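Uronate isomerase (Caulobacter crescentus, PDB 2Q01) catalyses the isomerisation of D-glucuronate to D-fructuronate and of D-galacturonate to D-tagaturonate in bacterial uronate metabolism. Local coordinates at residues Gly253-Val265 / Glu337-Leu349. Numbering follows the deposited sequence.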
ATOM      1  N   GLY B 253      13.467  -7.594 -18.516  1.00 34.14           N
ATOM      2  CA  GLY B 253      12.620  -8.272 -17.538  1.00 30.47           C
ATOM      3  C   GLY B 253      13.425  -9.172 -16.618  1.00 40.37           C
ATOM      4  O   GLY B 253      13.437 -10.391 -16.778  1.00 43.95           O
ATOM      5  N   HIS B 254      14.100  -8.557 -15.653  1.00 36.76           N
ATOM      6  CA  HIS B 254      14.927  -9.272 -14.698  1.00 31.47           C
ATOM      7  C   HIS B 254      14.103  -9.577 -13.451  1.00 44.19           C
ATOM      8  O   HIS B 254      13.075  -8.932 -13.241  1.00 49.77           O
ATOM      9  CB  HIS B 254      16.149  -8.424 -14.330  1.00 35.79           C
ATOM     10  CG  HIS B 254      17.136  -8.254 -15.443  1.00 27.38           C
ATOM     11  ND1 HIS B 254      18.276  -7.492 -15.312  1.00 39.45           N
ATOM     12  CD2 HIS B 254      17.151  -8.737 -16.709  1.00 26.63           C
ATOM     13  CE1 HIS B 254      18.954  -7.516 -16.446  1.00 31.74           C
ATOM     14  NE2 HIS B 254      18.294  -8.266 -17.310  1.00 34.05           N
ATOM     15  N   PRO B 255      14.532 -10.569 -12.630  1.00 42.56           N
ATOM     16  CA  PRO B 255      13.892 -10.825 -11.330  1.00 41.65           C
ATOM     17  C   PRO B 255      13.974  -9.646 -10.356  1.00 41.31           C
ATOM     18  O   PRO B 255      13.073  -9.458  -9.540  1.00 49.33           O
ATOM     19  CB  PRO B 255      14.700 -12.001 -10.763  1.00 34.39           C
ATOM     20  CG  PRO B 255      15.338 -12.634 -11.929  1.00 39.88           C
ATOM     21  CD  PRO B 255      15.618 -11.536 -12.890  1.00 42.72           C
ATOM     22  N   THR B 256      15.057  -8.877 -10.429  1.00 33.69           N
ATOM     23  CA  THR B 256      15.262  -7.744  -9.540  1.00 27.06           C
ATOM     24  C   THR B 256      15.605  -6.498 -10.339  1.00 35.89           C
ATOM     25  O   THR B 256      15.855  -6.569 -11.548  1.00 32.85           O
ATOM     26  CB  THR B 256      16.417  -8.003  -8.554  1.00 39.48           C
ATOM     27  OG1 THR B 256      17.618  -8.270  -9.287  1.00 43.51           O
ATOM     28  CG2 THR B 256      16.103  -9.172  -7.622  1.00 27.34           C
ATOM     29  N   ALA B 257      15.624  -5.356  -9.656  1.00 42.33           N
ATOM     30  CA  ALA B 257      16.037  -4.096 -10.268  1.00 48.74           C
ATOM     31  C   ALA B 257      17.532  -3.835 -10.059  1.00 45.06           C
ATOM     32  O   ALA B 257      18.022  -2.744 -10.354  1.00 53.51           O
ATOM     33  CB  ALA B 257      15.207  -2.943  -9.710  1.00 42.31           C
ATOM     34  N   ALA B 258      18.243  -4.850  -9.563  1.00 47.24           N
ATOM     35  CA  ALA B 258      19.642  -4.730  -9.155  1.00 37.06           C
ATOM     36  C   ALA B 258      20.538  -4.308 -10.300  1.00 39.28           C
ATOM     37  O   ALA B 258      20.405  -4.819 -11.413  1.00 42.81           O
ATOM     38  CB  ALA B 258      20.130  -6.037  -8.562  1.00 32.32           C
ATOM     39  N   THR B 259      21.406  -3.335 -10.024  1.00 38.18           N
ATOM     40  CA  THR B 259      22.452  -2.903 -10.959  1.00 35.48           C
ATOM     41  C   THR B 259      23.818  -3.040 -10.278  1.00 34.02           C
ATOM     42  O   THR B 259      23.896  -3.123  -9.052  1.00 29.28           O
ATOM     43  CB  THR B 259      22.254  -1.442 -11.432  1.00 32.48           C
ATOM     44  OG1 THR B 259      22.386  -0.545 -10.323  1.00 43.80           O
ATOM     45  CG2 THR B 259      20.885  -1.240 -12.073  1.00 42.91           C
ATOM     46  N   ALA B 260      24.888  -3.065 -11.066  1.00 36.32           N
ATOM     47  CA  ALA B 260      26.249  -3.145 -10.516  1.00 39.18           C
ATOM     48  C   ALA B 260      27.224  -2.277 -11.307  1.00 42.27           C
ATOM     49  O   ALA B 260      26.946  -1.906 -12.439  1.00 47.36           O
ATOM     50  CB  ALA B 260      26.728  -4.588 -10.485  1.00 30.01           C
ATOM     51  N   ASP B 261      28.364  -1.954 -10.712  1.00 44.88           N
ATOM     52  CA  ASP B 261      29.380  -1.176 -11.408  1.00 42.58           C
ATOM     53  C   ASP B 261      30.743  -1.830 -11.210  1.00 43.32           C
ATOM     54  O   ASP B 261      31.597  -1.322 -10.480  1.00 51.41           O
ATOM     55  CB  ASP B 261      29.371   0.282 -10.925  1.00 49.09           C
ATOM     56  CG  ASP B 261      30.104   1.232 -11.873  1.00 54.21           C
ATOM     57  OD1 ASP B 261      30.387   0.859 -13.035  1.00 47.74           O
ATOM     58  OD2 ASP B 261      30.390   2.371 -11.448  1.00 61.95           O
ATOM     59  N   LEU B 262      30.923  -2.980 -11.852  1.00 42.03           N
ATOM     60  CA  LEU B 262      32.188  -3.701 -11.815  1.00 40.37           C
ATOM     61  C   LEU B 262      33.175  -3.089 -12.803  1.00 43.65           C
ATOM     62  O   LEU B 262      32.778  -2.406 -13.754  1.00 52.80           O
ATOM     63  CB  LEU B 262      31.985  -5.186 -12.145  1.00 34.00           C
ATOM     64  CG  LEU B 262      30.994  -6.044 -11.350  1.00 36.79           C
ATOM     65  CD1 LEU B 262      30.800  -7.406 -12.020  1.00 30.70           C
ATOM     66  CD2 LEU B 262      31.417  -6.216  -9.899  1.00 48.94           C
ATOM     67  N   SER B 263      34.461  -3.338 -12.571  1.00 40.29           N
ATOM     68  CA  SER B 263      35.502  -3.001 -13.533  1.00 38.58           C
ATOM     69  C   SER B 263      35.434  -3.976 -14.702  1.00 39.65           C
ATOM     70  O   SER B 263      34.714  -4.981 -14.644  1.00 52.46           O
ATOM     71  CB  SER B 263      36.883  -3.035 -12.871  1.00 42.75           C
ATOM     72  OG  SER B 263      37.280  -4.358 -12.564  1.00 47.11           O
ATOM     73  N   ASP B 264      36.174  -3.680 -15.766  1.00 43.19           N
ATOM     74  CA  ASP B 264      36.190  -4.534 -16.954  1.00 48.58           C
ATOM     75  C   ASP B 264      36.676  -5.952 -16.646  1.00 45.64           C
ATOM     76  O   ASP B 264      36.098  -6.924 -17.133  1.00 53.99           O
ATOM     77  CB  ASP B 264      37.037  -3.901 -18.064  1.00 53.18           C
ATOM     78  CG  ASP B 264      36.574  -2.496 -18.431  1.00 81.82           C
ATOM     79  OD1 ASP B 264      37.395  -1.557 -18.345  1.00 92.89           O
ATOM     80  OD2 ASP B 264      35.389  -2.326 -18.799  1.00102.49           O
ATOM     81  N   VAL B 265      37.716  -6.061 -15.815  1.00 43.46           N
ATOM     82  CA  VAL B 265      38.283  -7.361 -15.443  1.00 38.36           C
ATOM     83  C   VAL B 265      37.381  -8.172 -14.505  1.00 40.40           C
ATOM     84  O   VAL B 265      37.338  -9.398 -14.607  1.00 39.99           O
ATOM     85  CB  VAL B 265      39.746  -7.262 -14.901  1.00 39.27           C
ATOM     86  CG1 VAL B 265      40.699  -6.860 -16.018  1.00 34.56           C
ATOM     87  CG2 VAL B 265      39.861  -6.287 -13.738  1.00 34.77           C
ATOM     88  N   GLU B 337      12.603  -3.919  -4.817  1.00 46.67           N
ATOM     89  CA  GLU B 337      13.400  -2.856  -4.207  1.00 46.12           C
ATOM     90  C   GLU B 337      14.128  -2.070  -5.302  1.00 46.18           C
ATOM     91  O   GLU B 337      14.633  -2.662  -6.260  1.00 43.32           O
ATOM     92  CB  GLU B 337      14.414  -3.476  -3.239  1.00 46.22           C
ATOM     93  CG  GLU B 337      14.782  -2.615  -2.031  1.00 63.15           C
ATOM     94  CD  GLU B 337      15.809  -1.531  -2.333  1.00 66.60           C
ATOM     95  OE1 GLU B 337      15.736  -0.462  -1.681  1.00 60.34           O
ATOM     96  OE2 GLU B 337      16.683  -1.746  -3.208  1.00 58.72           O
ATOM     97  N   TYR B 338      14.184  -0.746  -5.153  1.00 38.46           N
ATOM     98  CA  TYR B 338      14.795   0.128  -6.163  1.00 33.43           C
ATOM     99  C   TYR B 338      15.923   1.009  -5.621  1.00 31.03           C
ATOM    100  O   TYR B 338      16.877   1.300  -6.343  1.00 43.04           O
ATOM    101  CB  TYR B 338      13.731   1.015  -6.839  1.00 42.01           C
ATOM    102  CG  TYR B 338      12.752   0.247  -7.702  1.00 40.01           C
ATOM    103  CD1 TYR B 338      12.997   0.049  -9.060  1.00 30.08           C
ATOM    104  CD2 TYR B 338      11.585  -0.287  -7.155  1.00 35.08           C
ATOM    105  CE1 TYR B 338      12.104  -0.665  -9.849  1.00 36.27           C
ATOM    106  CE2 TYR B 338      10.694  -1.005  -7.928  1.00 27.27           C
ATOM    107  CZ  TYR B 338      10.955  -1.190  -9.269  1.00 45.93           C
ATOM    108  OH  TYR B 338      10.060  -1.907 -10.021  1.00 46.60           O
ATOM    109  N   VAL B 339      15.806   1.429  -4.363  1.00 34.47           N
ATOM    110  CA  VAL B 339      16.678   2.463  -3.781  1.00 44.62           C
ATOM    111  C   VAL B 339      18.137   2.030  -3.650  1.00 46.41           C
ATOM    112  O   VAL B 339      19.037   2.728  -4.123  1.00 53.49           O
ATOM    113  CB  VAL B 339      16.131   2.979  -2.425  1.00 42.46           C
ATOM    114  CG1 VAL B 339      16.950   4.155  -1.909  1.00 38.75           C
ATOM    115  CG2 VAL B 339      14.701   3.410  -2.593  1.00 44.04           C
ATOM    116  N   ASP B 340      18.363   0.879  -3.020  1.00 47.69           N
ATOM    117  CA  ASP B 340      19.703   0.308  -2.930  1.00 45.74           C
ATOM    118  C   ASP B 340      20.084  -0.313  -4.261  1.00 46.25           C
ATOM    119  O   ASP B 340      21.245  -0.256  -4.673  1.00 52.57           O
ATOM    120  CB  ASP B 340      19.771  -0.754  -1.829  1.00 52.15           C
ATOM    121  CG  ASP B 340      19.830  -0.156  -0.428  1.00 63.69           C
ATOM    122  OD1 ASP B 340      19.571  -0.902   0.543  1.00 64.64           O
ATOM    123  OD2 ASP B 340      20.128   1.050  -0.286  1.00 76.58           O
ATOM    124  N   ALA B 341      19.085  -0.889  -4.929  1.00 41.83           N
ATOM    125  CA  ALA B 341      19.277  -1.655  -6.154  1.00 39.26           C
ATOM    126  C   ALA B 341      19.859  -0.839  -7.304  1.00 34.56           C
ATOM    127  O   ALA B 341      20.853  -1.242  -7.907  1.00 51.12           O
ATOM    128  CB  ALA B 341      17.962  -2.315  -6.570  1.00 30.74           C
ATOM    129  N   LEU B 342      19.251   0.312  -7.587  1.00 35.43           N
ATOM    130  CA  LEU B 342      19.640   1.157  -8.724  1.00 33.61           C
ATOM    131  C   LEU B 342      20.823   2.073  -8.438  1.00 37.45           C
ATOM    132  O   LEU B 342      21.347   2.713  -9.355  1.00 46.01           O
ATOM    133  CB  LEU B 342      18.452   2.001  -9.202  1.00 42.80           C
ATOM    134  CG  LEU B 342      17.200   1.314  -9.751  1.00 26.03           C
ATOM    135  CD1 LEU B 342      16.072   2.318  -9.811  1.00 43.81           C
ATOM    136  CD2 LEU B 342      17.464   0.733 -11.120  1.00 28.61           C
ATOM    137  N   LYS B 343      21.240   2.122  -7.175  1.00 37.52           N
ATOM    138  CA  LYS B 343      22.322   3.010  -6.730  1.00 42.87           C
ATOM    139  C   LYS B 343      23.682   2.913  -7.468  1.00 44.35           C
ATOM    140  O   LYS B 343      24.236   3.957  -7.809  1.00 55.95           O
ATOM    141  CB  LYS B 343      22.505   2.958  -5.203  1.00 36.71           C
ATOM    142  CG  LYS B 343      23.073   4.241  -4.657  1.00 25.39           C
ATOM    143  CD  LYS B 343      23.372   4.180  -3.183  1.00 39.92           C
ATOM    144  CE  LYS B 343      24.149   5.429  -2.770  1.00 31.43           C
ATOM    145  NZ  LYS B 343      24.432   5.415  -1.313  1.00 33.47           N
ATOM    146  N   PRO B 344      24.229   1.686  -7.700  1.00 43.60           N
ATOM    147  CA  PRO B 344      25.486   1.576  -8.477  1.00 42.48           C
ATOM    148  C   PRO B 344      25.478   2.161  -9.900  1.00 43.69           C
ATOM    149  O   PRO B 344      26.493   2.716 -10.339  1.00 37.37           O
ATOM    150  CB  PRO B 344      25.723   0.066  -8.537  1.00 33.27           C
ATOM    151  CG  PRO B 344      25.044  -0.458  -7.338  1.00 44.23           C
ATOM    152  CD  PRO B 344      23.795   0.352  -7.238  1.00 42.15           C
ATOM    153  N   LEU B 345      24.354   2.030 -10.604  1.00 43.61           N
ATOM    154  CA  LEU B 345      24.199   2.599 -11.945  1.00 37.91           C
ATOM    155  C   LEU B 345      24.001   4.109 -11.887  1.00 40.59           C
ATOM    156  O   LEU B 345      24.523   4.841 -12.734  1.00 50.14           O
ATOM    157  CB  LEU B 345      23.030   1.931 -12.686  1.00 42.60           C
ATOM    158  CG  LEU B 345      22.527   2.437 -14.048  1.00 31.14           C
ATOM    159  CD1 LEU B 345      23.643   2.579 -15.085  1.00 46.38           C
ATOM    160  CD2 LEU B 345      21.422   1.537 -14.587  1.00 30.21           C
ATOM    161  N   LEU B 346      23.259   4.566 -10.882  1.00 37.58           N
ATOM    162  CA  LEU B 346      22.940   5.984 -10.732  1.00 35.15           C
ATOM    163  C   LEU B 346      24.125   6.807 -10.231  1.00 39.50           C
ATOM    164  O   LEU B 346      24.209   8.007 -10.489  1.00 41.55           O
ATOM    165  CB  LEU B 346      21.721   6.167  -9.821  1.00 33.71           C
ATOM    166  CG  LEU B 346      20.367   5.769 -10.424  1.00 31.22           C
ATOM    167  CD1 LEU B 346      19.316   5.640  -9.344  1.00 26.57           C
ATOM    168  CD2 LEU B 346      19.915   6.748 -11.487  1.00 46.24           C
ATOM    169  N   THR B 347      25.033   6.156  -9.507  1.00 41.68           N
ATOM    170  CA  THR B 347      26.272   6.784  -9.067  1.00 42.02           C
ATOM    171  C   THR B 347      27.173   7.017 -10.276  1.00 44.99           C
ATOM    172  O   THR B 347      27.832   8.054 -10.380  1.00 52.14           O
ATOM    173  CB  THR B 347      26.983   5.927  -8.000  1.00 42.90           C
ATOM    174  OG1 THR B 347      26.085   5.703  -6.908  1.00 53.55           O
ATOM    175  CG2 THR B 347      28.244   6.611  -7.469  1.00 50.38           C
ATOM    176  N   ARG B 348      27.168   6.062 -11.200  1.00 40.11           N
ATOM    177  CA  ARG B 348      27.975   6.174 -12.406  1.00 34.96           C
ATOM    178  C   ARG B 348      27.348   7.132 -13.412  1.00 37.10           C
ATOM    179  O   ARG B 348      28.010   8.049 -13.896  1.00 45.56           O
ATOM    180  CB  ARG B 348      28.190   4.797 -13.036  1.00 30.41           C
ATOM    181  CG  ARG B 348      29.183   4.802 -14.186  1.00 40.43           C
ATOM    182  CD  ARG B 348      29.090   3.535 -15.031  1.00 34.79           C
ATOM    183  NE  ARG B 348      30.056   3.558 -16.130  1.00 64.51           N
ATOM    184  CZ  ARG B 348      31.331   3.179 -16.032  1.00 63.01           C
ATOM    185  NH1 ARG B 348      31.825   2.734 -14.882  1.00 64.16           N
ATOM    186  NH2 ARG B 348      32.119   3.242 -17.095  1.00 58.77           N
ATOM    187  N   LEU B 349      26.062   6.927 -13.702  1.00 45.00           N
ATOM    188  CA  LEU B 349      25.410   7.558 -14.849  1.00 26.98           C
ATOM    189  C   LEU B 349      24.109   8.320 -14.573  1.00 36.91           C
ATOM    190  O   LEU B 349      23.405   8.683 -15.512  1.00 37.03           O
ATOM    191  CB  LEU B 349      25.141   6.502 -15.922  1.00 33.22           C
ATOM    192  CG  LEU B 349      26.333   5.775 -16.549  1.00 44.27           C
ATOM    193  CD1 LEU B 349      25.868   4.624 -17.410  1.00 41.21           C
ATOM    194  CD2 LEU B 349      27.208   6.734 -17.346  1.00 50.98           C
TER
HETATM  195  O   HOH W   1      22.829  -3.141  -6.461  1.00 40.31           O
HETATM  196  O   HOH W   2      34.331   0.569 -13.873  1.00 51.73           O
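Thr259 bonds to Ala341 and Leu345 where two loop-rich segments of the TIM-barrel-type fold meet: 253-265 follows strand 249-252, and the segment 337-349 precedes strand 357-359. Ala341 O takes two donors from this one residue. Thr259 OG1 lies 2.9 Å from Ala341 O in the carbonyl plane, on a lone pair, whereas Thr259 N comes from above that plane, 3.0 Å from the same Ala341 O. Thr259 OG1 also accepts from Leu345 N at 3.3 Å with an N-H...O angle of 143°, so that donating to one and accepting from the other probably holds the hydroxyl's rotation. Its chi1 of 65° sets OG1 between the backbone N and the carbonyl carbon and sends Thr259 CG2 to Leu345 CD2, 3.8 Å off. A valine here would probably leave Leu345 N without this acceptor and Ala341 O with one donor fewer. Water 1 bridges Thr259 O and Ala341 O, and Pro344 CG packs against Thr259 O at 3.4 Å. Upstream, Ala257 CB touches both Glu337 O and the Tyr338 ring, 3.8 Å from Tyr338 CD1, while the phenol OH of Tyr338 bonds to Phe360 O. At the far end Asp261 meets Arg348, their carboxylate and guanidinium planes 89° apart. The two side chains cross at about a right angle, the arginine chain extended from CG to NE, and the salt bridge closes with a weak, bent bond from Arg348 NH1 to Asp261 OD1 at 3.0 Å.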